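Local coordinates for protein hydrazine synthase alpha subunit (Candidatus Kuenenia stuttgartiensis, PDB 5C2V) that forms part of the hydrazine synthase complex and catalyses the condensation of hydroxylamine with ammonia to yield hydrazine, using c-type haems, at residues D[32-37]-D[380-385]; D[36-41]-D[55-60]; D[50-55]-D[78-83]; D[355-360]-D[374-379]. All coordinates share one frame; numbering follows the deposited sequence.

How the interactions relate
All four contacts gather round the closing blade of the six-bladed beta-propeller. Interactions 1 and 2 lie on the two sides of strand 31-37 and share Gln36 and Ser37: the first, largely buried, joins it to strand 381-387, while the second, partly buried, joins it to strand 58-63 beside trimethyl glycine. Interaction 3 is buried and mainly apolar, packing the loop before strand 58-63 against strand 76-84 of the next sheet; it shares Glu55 with interaction 2. Interaction 4, partly buried and rich in carboxylates, supplies three calcium ligands, and interaction 1 supplies the other two. Backbone pairing thus dominates within the blade, ring packing where a loop meets the next sheet, and metal binding where loops enter the last strand.

Interaction 1: D[32-37]-D[380-385]; sequences ILFTQS and WNDHQP. With CA (calcium ion), chain B.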
loop_
_atom_site.group_PDB
_atom_site.type_symbol
_atom_site.label_atom_id
_atom_site.label_comp_id
_atom_site.label_asym_id
_atom_site.label_seq_id
_atom_site.Cartn_x
_atom_site.Cartn_y
_atom_site.Cartn_z
ATOM N N ILE D 32 -24.987 7.566 35.533
ATOM C CA ILE D 32 -23.805 7.581 34.674
ATOM C C ILE D 32 -23.026 8.894 34.774
ATOM O O ILE D 32 -23.600 9.956 35.005
ATOM C CB ILE D 32 -24.174 7.340 33.190
ATOM C CG1 ILE D 32 -25.076 8.461 32.665
ATOM C CG2 ILE D 32 -24.844 5.983 33.005
ATOM C CD1 ILE D 32 -25.400 8.342 31.193
ATOM N N LEU D 33 -21.711 8.806 34.602
ATOM C CA LEU D 33 -20.854 9.985 34.545
ATOM C C LEU D 33 -20.398 10.224 33.113
ATOM O O LEU D 33 -20.055 9.274 32.410
ATOM C CB LEU D 33 -19.634 9.821 35.455
ATOM C CG LEU D 33 -19.825 9.845 36.971
ATOM C CD1 LEU D 33 -18.574 9.332 37.663
ATOM C CD2 LEU D 33 -20.145 11.253 37.436
ATOM N N PHE D 34 -20.391 11.478 32.671
ATOM C CA PHE D 34 -19.859 11.768 31.341
ATOM C C PHE D 34 -19.357 13.201 31.185
ATOM O O PHE D 34 -19.680 14.083 31.981
ATOM C CB PHE D 34 -20.904 11.460 30.260
ATOM C CG PHE D 34 -22.159 12.280 30.361
ATOM C CD1 PHE D 34 -22.283 13.472 29.666
ATOM C CD2 PHE D 34 -23.225 11.845 31.131
ATOM C CE1 PHE D 34 -23.441 14.222 29.748
ATOM C CE2 PHE D 34 -24.385 12.592 31.218
ATOM C CZ PHE D 34 -24.493 13.782 30.526
ATOM N N THR D 35 -18.554 13.408 30.147
ATOM C CA THR D 35 -17.938 14.699 29.871
ATOM C C THR D 35 -18.734 15.502 28.847
ATOM O O THR D 35 -19.141 14.980 27.805
ATOM C CB THR D 35 -16.493 14.529 29.353
ATOM O OG1 THR D 35 -15.739 13.733 30.276
ATOM C CG2 THR D 35 -15.816 15.881 29.183
ATOM N N GLN D 36 -18.953 16.775 29.161
ATOM C CA GLN D 36 -19.566 17.714 28.233
ATOM C C GLN D 36 -18.546 18.761 27.803
ATOM O O GLN D 36 -17.946 19.436 28.643
ATOM C CB GLN D 36 -20.781 18.393 28.866
ATOM C CG GLN D 36 -21.960 17.469 29.106
ATOM C CD GLN D 36 -23.154 18.198 29.689
ATOM O OE1 GLN D 36 -23.002 19.185 30.409
ATOM N NE2 GLN D 36 -24.351 17.718 29.374
ATOM N N SER D 37 -18.356 18.892 26.494
ATOM C CA SER D 37 -17.402 19.851 25.951
ATOM C C SER D 37 -18.110 20.874 25.071
ATOM O O SER D 37 -19.092 20.547 24.415
ATOM C CB SER D 37 -16.312 19.131 25.154
ATOM O OG SER D 37 -15.539 18.290 25.993
ATOM N N TRP D 380 -23.970 21.022 23.940
ATOM C CA TRP D 380 -22.753 20.345 24.378
ATOM C C TRP D 380 -22.420 19.101 23.559
ATOM O O TRP D 380 -23.303 18.344 23.159
ATOM C CB TRP D 380 -22.864 19.944 25.854
ATOM C CG TRP D 380 -23.019 21.087 26.811
ATOM C CD1 TRP D 380 -24.190 21.640 27.243
ATOM C CD2 TRP D 380 -21.969 21.804 27.473
ATOM N NE1 TRP D 380 -23.934 22.662 28.125
ATOM C CE2 TRP D 380 -22.578 22.782 28.284
ATOM C CE3 TRP D 380 -20.573 21.715 27.456
ATOM C CZ2 TRP D 380 -21.840 23.667 29.067
ATOM C CZ3 TRP D 380 -19.842 22.595 28.235
ATOM C CH2 TRP D 380 -20.478 23.557 29.031
ATOM N N ASN D 381 -21.134 18.881 23.326
ATOM C CA ASN D 381 -20.695 17.579 22.867
ATOM C C ASN D 381 -20.669 16.670 24.079
ATOM O O ASN D 381 -19.926 16.907 25.034
ATOM C CB ASN D 381 -19.319 17.646 22.205
ATOM C CG ASN D 381 -19.394 17.991 20.732
ATOM O OD1 ASN D 381 -20.391 17.708 20.067
ATOM N ND2 ASN D 381 -18.335 18.602 20.211
ATOM N N ASP D 382 -21.495 15.632 24.037
ATOM C CA ASP D 382 -21.657 14.744 25.173
ATOM C C ASP D 382 -20.931 13.442 24.884
ATOM O O ASP D 382 -21.375 12.646 24.056
ATOM C CB ASP D 382 -23.145 14.502 25.449
ATOM C CG ASP D 382 -23.932 15.800 25.572
ATOM O OD1 ASP D 382 -23.542 16.653 26.395
ATOM O OD2 ASP D 382 -24.929 15.979 24.836
ATOM N N HIS D 383 -19.811 13.226 25.567
ATOM C CA HIS D 383 -18.981 12.065 25.274
ATOM C C HIS D 383 -18.307 11.511 26.521
ATOM O O HIS D 383 -18.511 12.015 27.624
ATOM C CB HIS D 383 -17.929 12.416 24.215
ATOM C CG HIS D 383 -16.849 13.327 24.706
ATOM N ND1 HIS D 383 -17.095 14.610 25.146
ATOM C CD2 HIS D 383 -15.510 13.145 24.810
ATOM C CE1 HIS D 383 -15.957 15.175 25.509
ATOM N NE2 HIS D 383 -14.981 14.306 25.315
ATOM N N GLN D 384 -17.506 10.467 26.326
ATOM C CA GLN D 384 -16.860 9.736 27.416
ATOM C C GLN D 384 -17.838 9.259 28.493
ATOM O O GLN D 384 -17.669 9.589 29.667
ATOM C CB GLN D 384 -15.773 10.602 28.060
ATOM C CG GLN D 384 -14.551 10.821 27.188
ATOM C CD GLN D 384 -13.519 11.713 27.849
ATOM O OE1 GLN D 384 -13.850 12.544 28.694
ATOM N NE2 GLN D 384 -12.257 11.544 27.467
ATOM N N PRO D 385 -18.865 8.482 28.103
ATOM C CA PRO D 385 -19.782 7.981 29.132
ATOM C C PRO D 385 -19.117 6.946 30.037
ATOM O O PRO D 385 -18.475 6.017 29.547
ATOM C CB PRO D 385 -20.914 7.354 28.316
ATOM C CG PRO D 385 -20.261 6.922 27.056
ATOM C CD PRO D 385 -19.187 7.938 26.770
HETATM CA CA CA B . -24.953 16.979 22.608
#
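Strands 32-37 and 381-385 run antiparallel, their axes approaching to 4.8 Å, with Thr35-His383 and Ser37-Asn381 as hydrogen-bonded pairs and Gln36-Asp382 as the non-hydrogen-bonded pair between them. Since the partners come from opposite ends of the propeller sequence, this is the velcro closure that completes a blade of the six-bladed beta-propeller. Gln36 lies alongside Asp382, and its NE2 gives a weak bond to Asp382 OD1 (3.3 Å); its OE1 has stronger donors on Arg58. The same amide is almost parallel to the Trp380 indole (planes 5° apart), OE1 hovering over one face toward the rim. Asp382 divides its carboxylate, OD1 meeting Gln36 and OD2 binding calcium at 2.4 Å, where Trp380 O joins it at 2.2 Å. On the face carrying Thr35, Ser37 and His383, Thr35 CB sits over the imidazole, 4.3 Å from its centroid, in a CH-pi contact. Ser37 OG, bonded to Ser57, meets the imidazole edge at CE1. With OG1 beside its own backbone N (chi1 -54°), Thr35 turns the hydroxyl to Gln384 OE1 and donates to it in the carbonyl plane at 2.7 Å; that oxygen also accepts Asp81 N.

Interaction 2: D[36-41]-D[55-60]; sequences QSPRTA and EGSRIV. With BET (trimethyl glycine), chain C.
Arg58 and Gln36 extend side by side from neighbouring strands, pointing the same way, and their guanidinium and amide planes lie within 22° of each other. This near-coplanar arrangement lets one oxygen, Gln36 OE1, receive two donors at the guanidinium edge: Arg58 NE at 2.8 Å and Arg58 NH2 at 3.0 Å. Arg58 starts with CG between its backbone N and carbonyl carbon (chi1 64°) and then runs straight to NE, which carries the head alongside the glutamine. The two bonds should limit rotation of both flat groups. Another part of the guanidinium edge serves the ligand, NH1 making a weak but straight bond to OXT of trimethyl glycine (3.3 Å, 172°). Val60 crosses Gln36 at about a right angle, its CG2 resting 4.0 Å from the amide carbon CD. Farther along, Ser37 OG donates to Ser57 OG at 2.7 Å, and Ser57 OG is also bonded to Pro54 O, linking Ser37 to the loop before strand 58-63. Pro38 lays its CG against Gly56 O at 3.3 Å. Backbone bonds in both directions between Gln36 and Arg58 make these residues an antiparallel hydrogen-bonded pair. Strand 58-63 lies between strands 31-37 and 69-71 of the closing blade, with Leu69 and Val71 packing on the Gln36, Arg58 and Val60 side chains and strand 76-84 meeting Ile59.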
loop_
_atom_site.group_PDB
_atom_site.type_symbol
_atom_site.label_atom_id
_atom_site.label_comp_id
_atom_site.label_asym_id
_atom_site.label_seq_id
_atom_site.Cartn_x
_atom_site.Cartn_y
_atom_site.Cartn_z
ATOM N N GLN D 36 -18.953 16.775 29.161
ATOM C CA GLN D 36 -19.566 17.714 28.233
ATOM C C GLN D 36 -18.546 18.761 27.803
ATOM O O GLN D 36 -17.946 19.436 28.643
ATOM C CB GLN D 36 -20.781 18.393 28.866
ATOM C CG GLN D 36 -21.960 17.469 29.106
ATOM C CD GLN D 36 -23.154 18.198 29.689
ATOM O OE1 GLN D 36 -23.002 19.185 30.409
ATOM N NE2 GLN D 36 -24.351 17.718 29.374
ATOM N N SER D 37 -18.356 18.892 26.494
ATOM C CA SER D 37 -17.402 19.851 25.951
ATOM C C SER D 37 -18.110 20.874 25.071
ATOM O O SER D 37 -19.092 20.547 24.415
ATOM C CB SER D 37 -16.312 19.131 25.154
ATOM O OG SER D 37 -15.539 18.290 25.993
ATOM N N PRO D 38 -17.621 22.123 25.061
ATOM C CA PRO D 38 -18.207 23.126 24.164
ATOM C C PRO D 38 -18.040 22.690 22.715
ATOM O O PRO D 38 -17.042 22.032 22.418
ATOM C CB PRO D 38 -17.389 24.389 24.458
ATOM C CG PRO D 38 -16.751 24.143 25.792
ATOM C CD PRO D 38 -16.509 22.669 25.855
ATOM N N ARG D 39 -18.958 23.042 21.820
ATOM C CA ARG D 39 -18.759 22.617 20.445
ATOM C C ARG D 39 -17.970 23.714 19.759
ATOM O O ARG D 39 -18.513 24.739 19.346
ATOM C CB ARG D 39 -20.096 22.382 19.739
ATOM C CG ARG D 39 -21.121 21.621 20.565
ATOM C CD ARG D 39 -22.515 21.752 19.969
ATOM N NE ARG D 39 -22.537 21.434 18.544
ATOM C CZ ARG D 39 -23.622 21.502 17.780
ATOM N NH1 ARG D 39 -24.781 21.882 18.301
ATOM N NH2 ARG D 39 -23.548 21.193 16.492
ATOM N N THR D 40 -16.672 23.465 19.640
ATOM C CA THR D 40 -15.718 24.406 19.073
ATOM C C THR D 40 -14.449 23.617 18.761
ATOM O O THR D 40 -14.257 22.524 19.297
ATOM C CB THR D 40 -15.414 25.583 20.037
ATOM O OG1 THR D 40 -16.635 26.092 20.589
ATOM C CG2 THR D 40 -14.700 26.716 19.313
ATOM N N ALA D 41 -13.580 24.156 17.913
ATOM C CA ALA D 41 -12.285 23.534 17.674
ATOM C C ALA D 41 -11.431 23.548 18.944
ATOM O O ALA D 41 -10.682 22.607 19.206
ATOM C CB ALA D 41 -11.558 24.235 16.538
ATOM N N GLU D 55 -10.830 22.549 26.530
ATOM C CA GLU D 55 -10.982 23.743 27.351
ATOM C C GLU D 55 -12.441 24.163 27.501
ATOM O O GLU D 55 -13.168 24.287 26.514
ATOM C CB GLU D 55 -10.165 24.892 26.755
ATOM C CG GLU D 55 -10.332 26.220 27.469
ATOM C CD GLU D 55 -9.410 27.292 26.922
ATOM O OE1 GLU D 55 -8.275 26.953 26.523
ATOM O OE2 GLU D 55 -9.821 28.470 26.884
ATOM N N GLY D 56 -12.862 24.371 28.745
ATOM C CA GLY D 56 -14.224 24.771 29.041
ATOM C C GLY D 56 -15.182 23.601 29.163
ATOM O O GLY D 56 -16.391 23.763 29.003
ATOM N N SER D 57 -14.644 22.420 29.454
ATOM C CA SER D 57 -15.461 21.215 29.561
ATOM C C SER D 57 -15.715 20.821 31.008
ATOM O O SER D 57 -14.870 21.030 31.878
ATOM C CB SER D 57 -14.805 20.050 28.824
ATOM O OG SER D 57 -14.566 20.390 27.473
ATOM N N ARG D 58 -16.886 20.248 31.257
ATOM C CA ARG D 58 -17.265 19.860 32.609
ATOM C C ARG D 58 -17.623 18.379 32.694
ATOM O O ARG D 58 -18.116 17.794 31.731
ATOM C CB ARG D 58 -18.440 20.712 33.091
ATOM C CG ARG D 58 -19.717 20.502 32.293
ATOM C CD ARG D 58 -20.751 21.565 32.610
ATOM N NE ARG D 58 -22.063 21.223 32.069
ATOM C CZ ARG D 58 -23.118 22.031 32.100
ATOM N NH1 ARG D 58 -23.014 23.238 32.640
ATOM N NH2 ARG D 58 -24.275 21.635 31.587
ATOM N N ILE D 59 -17.363 17.777 33.849
ATOM C CA ILE D 59 -17.757 16.395 34.096
ATOM C C ILE D 59 -19.050 16.371 34.899
ATOM O O ILE D 59 -19.154 17.025 35.937
ATOM C CB ILE D 59 -16.667 15.614 34.847
ATOM C CG1 ILE D 59 -15.359 15.639 34.057
ATOM C CG2 ILE D 59 -17.113 14.184 35.105
ATOM C CD1 ILE D 59 -14.252 14.847 34.697
ATOM N N VAL D 60 -20.035 15.622 34.417
ATOM C CA VAL D 60 -21.356 15.639 35.032
ATOM C C VAL D 60 -21.899 14.250 35.363
ATOM O O VAL D 60 -21.524 13.246 34.742
ATOM C CB VAL D 60 -22.378 16.357 34.128
ATOM C CG1 VAL D 60 -22.025 17.830 33.990
ATOM C CG2 VAL D 60 -22.437 15.691 32.767
HETATM N N BET C . -17.345 25.637 33.650
HETATM C CA BET C . -18.623 26.394 33.988
HETATM C C BET C . -19.892 25.655 33.302
HETATM O O BET C . -20.400 26.304 32.354
HETATM O OXT BET C . -20.195 24.550 33.808
HETATM C C1 BET C . -16.155 26.577 33.720
HETATM C C2 BET C . -17.401 25.050 32.239
HETATM C C3 BET C . -17.092 24.546 34.675
#

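Interaction 3: D[50-55]-D[78-83]; sequences PHYIPE and TAFDPC
Pro54 and Tyr52 both meet the ring of Phe80, and this cluster is the tight, buried part of the contact. Pro54 CD stands over the centre of the Phe80 face, 3.5 Å from the centroid and only 12° off the ring normal, a well-centred CH-pi contact. The same CD lies over a face of the Tyr52 ring, toward its rim, so the proline fills the angle between the two rings. Tyr52 in turn presents its edge to the face of Phe80: the T-shaped pair has centroids 5.9 Å apart and planes at 82°. A chi1 of 57° directs the Phe80 ring toward the loop. Thr78, also buried, adds its methyl to this side, CG2 lying 3.3 Å from Pro54 O. The Tyr52 hydroxyl is bonded to Asp44.

Toward solvent the contact is looser. Ile53, partly exposed, brings CG2 to 4.1 Å from Thr78 CG2. Glu55, exposed, touches mainly with its first atoms: its CA lies beside Thr78 OG1, a hydroxyl that accepts Gly56 N. Pro54 is the centre of an inverse gamma turn, which bends the chain here.

The loop after strand 31-37 is thus packed on strand 76-84, which starts the neighbouring propeller sheet. The two segments are joined by ring face and edge, proline methylenes and methyl groups, whereas several of their polar groups, such as the Tyr52 hydroxyl and Thr78 OG1, find partners elsewhere, implying an association that rests mainly on apolar burial.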
loop_
_atom_site.group_PDB
_atom_site.type_symbol
_atom_site.label_atom_id
_atom_site.label_comp_id
_atom_site.label_asym_id
_atom_site.label_seq_id
_atom_site.Cartn_x
_atom_site.Cartn_y
_atom_site.Cartn_z
ATOM N N PRO D 50 -3.669 12.243 20.703
ATOM C CA PRO D 50 -4.032 12.119 22.120
ATOM C C PRO D 50 -3.941 13.410 22.916
ATOM O O PRO D 50 -4.465 13.461 24.030
ATOM C CB PRO D 50 -3.020 11.108 22.648
ATOM C CG PRO D 50 -1.830 11.340 21.826
ATOM C CD PRO D 50 -2.350 11.638 20.445
ATOM N N HIS D 51 -3.306 14.444 22.370
ATOM C CA HIS D 51 -3.080 15.620 23.186
ATOM C C HIS D 51 -4.368 16.396 23.068
ATOM O O HIS D 51 -4.624 17.099 22.091
ATOM C CB HIS D 51 -1.874 16.415 22.676
ATOM C CG HIS D 51 -1.642 17.712 23.387
ATOM N ND1 HIS D 51 -1.076 17.784 24.643
ATOM C CD2 HIS D 51 -1.870 18.991 23.005
ATOM C CE1 HIS D 51 -0.980 19.049 25.008
ATOM N NE2 HIS D 51 -1.454 19.803 24.033
ATOM N N TYR D 52 -5.165 16.253 24.117
ATOM C CA TYR D 52 -6.556 16.654 24.095
ATOM C C TYR D 52 -6.890 17.337 25.405
ATOM O O TYR D 52 -6.909 16.704 26.461
ATOM C CB TYR D 52 -7.431 15.419 23.848
ATOM C CG TYR D 52 -8.926 15.624 23.915
ATOM C CD1 TYR D 52 -9.611 16.242 22.877
ATOM C CD2 TYR D 52 -9.661 15.150 24.993
ATOM C CE1 TYR D 52 -10.983 16.412 22.928
ATOM C CE2 TYR D 52 -11.032 15.312 25.052
ATOM C CZ TYR D 52 -11.687 15.944 24.018
ATOM O OH TYR D 52 -13.052 16.109 24.074
ATOM N N ILE D 53 -7.168 18.630 25.331
ATOM C CA ILE D 53 -7.503 19.407 26.511
ATOM C C ILE D 53 -8.724 20.236 26.166
ATOM O O ILE D 53 -8.607 21.405 25.804
ATOM C CB ILE D 53 -6.345 20.318 26.968
ATOM C CG1 ILE D 53 -5.026 19.542 27.008
ATOM C CG2 ILE D 53 -6.647 20.921 28.332
ATOM C CD1 ILE D 53 -3.843 20.368 27.459
ATOM N N PRO D 54 -9.906 19.620 26.277
ATOM C CA PRO D 54 -11.158 20.251 25.857
ATOM C C PRO D 54 -11.498 21.423 26.764
ATOM O O PRO D 54 -12.319 21.295 27.666
ATOM C CB PRO D 54 -12.181 19.120 25.986
ATOM C CG PRO D 54 -11.606 18.208 27.010
ATOM C CD PRO D 54 -10.121 18.265 26.810
ATOM N N GLU D 55 -10.830 22.549 26.530
ATOM C CA GLU D 55 -10.982 23.743 27.351
ATOM C C GLU D 55 -12.441 24.163 27.501
ATOM O O GLU D 55 -13.168 24.287 26.514
ATOM C CB GLU D 55 -10.165 24.892 26.755
ATOM C CG GLU D 55 -10.332 26.220 27.469
ATOM C CD GLU D 55 -9.410 27.292 26.922
ATOM O OE1 GLU D 55 -8.275 26.953 26.523
ATOM O OE2 GLU D 55 -9.821 28.470 26.884
ATOM N N THR D 78 -11.421 23.350 33.200
ATOM C CA THR D 78 -11.438 22.248 32.247
ATOM C C THR D 78 -11.379 20.915 32.981
ATOM O O THR D 78 -10.477 20.686 33.782
ATOM C CB THR D 78 -10.259 22.335 31.259
ATOM O OG1 THR D 78 -10.318 23.576 30.546
ATOM C CG2 THR D 78 -10.303 21.180 30.271
ATOM N N ALA D 79 -12.346 20.042 32.717
ATOM C CA ALA D 79 -12.363 18.723 33.341
ATOM C C ALA D 79 -12.890 17.656 32.387
ATOM O O ALA D 79 -13.892 17.865 31.703
ATOM C CB ALA D 79 -13.189 18.753 34.604
ATOM N N PHE D 80 -12.218 16.509 32.360
ATOM C CA PHE D 80 -12.561 15.439 31.428
ATOM C C PHE D 80 -11.929 14.104 31.827
ATOM O O PHE D 80 -11.282 14.001 32.871
ATOM C CB PHE D 80 -12.136 15.818 30.005
ATOM C CG PHE D 80 -10.669 16.128 29.867
ATOM C CD1 PHE D 80 -10.168 17.367 30.237
ATOM C CD2 PHE D 80 -9.796 15.185 29.354
ATOM C CE1 PHE D 80 -8.821 17.652 30.109
ATOM C CE2 PHE D 80 -8.448 15.466 29.223
ATOM C CZ PHE D 80 -7.960 16.701 29.600
ATOM N N ASP D 81 -12.130 13.093 30.984
ATOM C CA ASP D 81 -11.611 11.738 31.198
ATOM C C ASP D 81 -12.034 11.105 32.526
ATOM O O ASP D 81 -11.197 10.878 33.397
ATOM C CB ASP D 81 -10.081 11.737 31.107
ATOM C CG ASP D 81 -9.583 11.817 29.680
ATOM O OD1 ASP D 81 -10.327 11.406 28.766
ATOM O OD2 ASP D 81 -8.445 12.288 29.472
ATOM N N PRO D 82 -13.337 10.813 32.682
ATOM C CA PRO D 82 -13.815 10.156 33.903
ATOM C C PRO D 82 -13.433 8.677 33.973
ATOM O O PRO D 82 -13.536 7.975 32.968
ATOM C CB PRO D 82 -15.343 10.306 33.812
ATOM C CG PRO D 82 -15.598 11.254 32.665
ATOM C CD PRO D 82 -14.438 11.086 31.747
ATOM N N CYS D 83 -12.999 8.214 35.143
ATOM C CA CYS D 83 -12.827 6.783 35.384
ATOM C C CYS D 83 -13.304 6.423 36.787
ATOM O O CYS D 83 -12.776 6.936 37.772
ATOM C CB CYS D 83 -11.367 6.371 35.197
ATOM S SG CYS D 83 -11.086 4.584 35.225
#

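Interaction 4: D[355-360]-D[374-379]; sequences RGDFGI and VYDDPN. With CA (calcium ion), chain B.
Residues 357-360 and 374-378 run in nearly opposite directions, 158° apart end to end, and are tied at one end by Ile360 and at the other by calcium. Ile360 N donates to Tyr375 O at 3.1 Å, while Ile360 O receives Val374 N at 2.8 Å and, weakly, Tyr375 N. Val374 and Tyr375 thus both face Ile360 in a classic beta bulge, just where the chain turns a corner. Ile360 CG2 packs obliquely on Val374 CB at 3.9 Å, an apolar patch beside the bulge.

Farther along, the segments diverge around the metal. Phe358 O binds it at 2.4 Å, Asp376 OD2 at 2.4 Å and Asp377 O at 2.3 Å. Asp376 has CG anti to its backbone N (chi1 -175°), which swings OD2 inward to the ion. Asp357 also turns its carboxylate toward the site, but both its oxygens stay at 3.2 Å from calcium, and its plane is inclined 35° to that of Asp376. The positive ion probably offsets the repulsion between these two acids, and Arg39 adds a long, weak ion pair to Asp357 OD1. Asp377 uses its side chain differently: OD1 accepts Asn379 N from above the carboxylate plane, forming an Asx turn that shapes the loop beyond the ligand. Beyond the metal, Arg355 NH2 bonds Asp44 O of the second copy of this subunit.

Trp380 O and Asp382 OD2 complete the five protein ligands, giving an all-oxygen set of backbone carbonyls and carboxylates, a chemistry typical of protein calcium sites, here at the junction leading into the propeller's closing strand.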
loop_
_atom_site.group_PDB
_atom_site.type_symbol
_atom_site.label_atom_id
_atom_site.label_comp_id
_atom_site.label_asym_id
_atom_site.label_seq_id
_atom_site.Cartn_x
_atom_site.Cartn_y
_atom_site.Cartn_z
ATOM N N ARG D 355 -25.677 13.748 12.657
ATOM C CA ARG D 355 -25.367 14.900 11.835
ATOM C C ARG D 355 -24.460 15.895 12.539
ATOM O O ARG D 355 -24.413 17.045 12.147
ATOM C CB ARG D 355 -26.640 15.559 11.319
ATOM C CG ARG D 355 -27.084 14.891 10.023
ATOM C CD ARG D 355 -25.860 14.596 9.144
ATOM N NE ARG D 355 -26.105 13.596 8.107
ATOM C CZ ARG D 355 -25.582 12.372 8.118
ATOM N NH1 ARG D 355 -24.794 11.996 9.116
ATOM N NH2 ARG D 355 -25.848 11.523 7.136
ATOM N N GLY D 356 -23.809 15.474 13.621
ATOM C CA GLY D 356 -22.779 16.296 14.235
ATOM C C GLY D 356 -22.941 16.862 15.634
ATOM O O GLY D 356 -22.016 17.494 16.148
ATOM N N ASP D 357 -24.095 16.663 16.256
ATOM C CA ASP D 357 -24.202 16.928 17.686
ATOM C C ASP D 357 -23.954 15.637 18.465
ATOM O O ASP D 357 -24.759 14.708 18.409
ATOM C CB ASP D 357 -25.570 17.512 18.040
ATOM C CG ASP D 357 -25.614 18.075 19.447
ATOM O OD1 ASP D 357 -24.601 18.660 19.887
ATOM O OD2 ASP D 357 -26.657 17.926 20.116
ATOM N N PHE D 358 -22.837 15.584 19.185
ATOM C CA PHE D 358 -22.476 14.394 19.952
ATOM C C PHE D 358 -23.341 14.236 21.197
ATOM O O PHE D 358 -23.562 15.196 21.937
ATOM C CB PHE D 358 -20.998 14.433 20.356
ATOM C CG PHE D 358 -20.061 13.949 19.286
ATOM C CD1 PHE D 358 -19.980 12.600 18.977
ATOM C CD2 PHE D 358 -19.247 14.837 18.601
ATOM C CE1 PHE D 358 -19.117 12.148 17.995
ATOM C CE2 PHE D 358 -18.380 14.391 17.620
ATOM C CZ PHE D 358 -18.315 13.044 17.318
ATOM N N GLY D 359 -23.818 13.017 21.426
ATOM C CA GLY D 359 -24.638 12.722 22.588
ATOM C C GLY D 359 -24.429 11.303 23.077
ATOM O O GLY D 359 -23.753 10.513 22.425
ATOM N N ILE D 360 -25.002 10.974 24.230
ATOM C CA ILE D 360 -24.858 9.634 24.788
ATOM C C ILE D 360 -26.010 8.732 24.350
ATOM O O ILE D 360 -27.178 9.092 24.491
ATOM C CB ILE D 360 -24.790 9.669 26.325
ATOM C CG1 ILE D 360 -23.697 10.636 26.784
ATOM C CG2 ILE D 360 -24.541 8.275 26.878
ATOM C CD1 ILE D 360 -22.318 10.292 26.262
ATOM N N VAL D 374 -29.823 8.505 25.374
ATOM C CA VAL D 374 -29.711 8.619 26.823
ATOM C C VAL D 374 -29.853 10.083 27.223
ATOM O O VAL D 374 -30.877 10.492 27.770
ATOM C CB VAL D 374 -28.370 8.064 27.341
ATOM C CG1 VAL D 374 -28.287 8.197 28.855
ATOM C CG2 VAL D 374 -28.196 6.614 26.916
ATOM N N TYR D 375 -28.816 10.868 26.951
ATOM C CA TYR D 375 -28.876 12.313 27.140
ATOM C C TYR D 375 -28.159 13.037 26.004
ATOM O O TYR D 375 -26.972 12.809 25.769
ATOM C CB TYR D 375 -28.268 12.698 28.489
ATOM C CG TYR D 375 -28.341 14.175 28.809
ATOM C CD1 TYR D 375 -29.515 14.745 29.286
ATOM C CD2 TYR D 375 -27.234 14.997 28.645
ATOM C CE1 TYR D 375 -29.585 16.094 29.583
ATOM C CE2 TYR D 375 -27.294 16.347 28.940
ATOM C CZ TYR D 375 -28.473 16.889 29.409
ATOM O OH TYR D 375 -28.537 18.232 29.704
ATOM N N ASP D 376 -28.875 13.908 25.299
ATOM C CA ASP D 376 -28.242 14.742 24.283
ATOM C C ASP D 376 -28.623 16.208 24.457
ATOM O O ASP D 376 -29.775 16.593 24.259
ATOM C CB ASP D 376 -28.618 14.263 22.878
ATOM C CG ASP D 376 -27.880 15.021 21.786
ATOM O OD1 ASP D 376 -28.363 15.023 20.634
ATOM O OD2 ASP D 376 -26.820 15.616 22.077
ATOM N N ASP D 377 -27.637 17.021 24.817
ATOM C CA ASP D 377 -27.816 18.461 24.924
ATOM C C ASP D 377 -27.346 19.084 23.619
ATOM O O ASP D 377 -26.235 18.814 23.177
ATOM C CB ASP D 377 -27.033 19.019 26.119
ATOM C CG ASP D 377 -27.421 20.448 26.472
ATOM O OD1 ASP D 377 -27.904 21.189 25.592
ATOM O OD2 ASP D 377 -27.236 20.835 27.645
ATOM N N PRO D 378 -28.201 19.896 22.980
ATOM C CA PRO D 378 -27.814 20.588 21.745
ATOM C C PRO D 378 -26.662 21.577 21.938
ATOM O O PRO D 378 -26.019 21.958 20.960
ATOM C CB PRO D 378 -29.095 21.324 21.344
ATOM C CG PRO D 378 -30.193 20.518 21.948
ATOM C CD PRO D 378 -29.643 20.024 23.254
ATOM N N ASN D 379 -26.407 21.982 23.179
ATOM C CA ASN D 379 -25.365 22.964 23.462
ATOM C C ASN D 379 -24.024 22.347 23.859
ATOM O O ASN D 379 -23.053 23.068 24.089
ATOM C CB ASN D 379 -25.827 23.918 24.566
ATOM C CG ASN D 379 -27.035 24.739 24.160
ATOM O OD1 ASN D 379 -27.821 24.328 23.306
ATOM N ND2 ASN D 379 -27.186 25.908 24.770
HETATM CA CA CA B . -24.953 16.979 22.608
#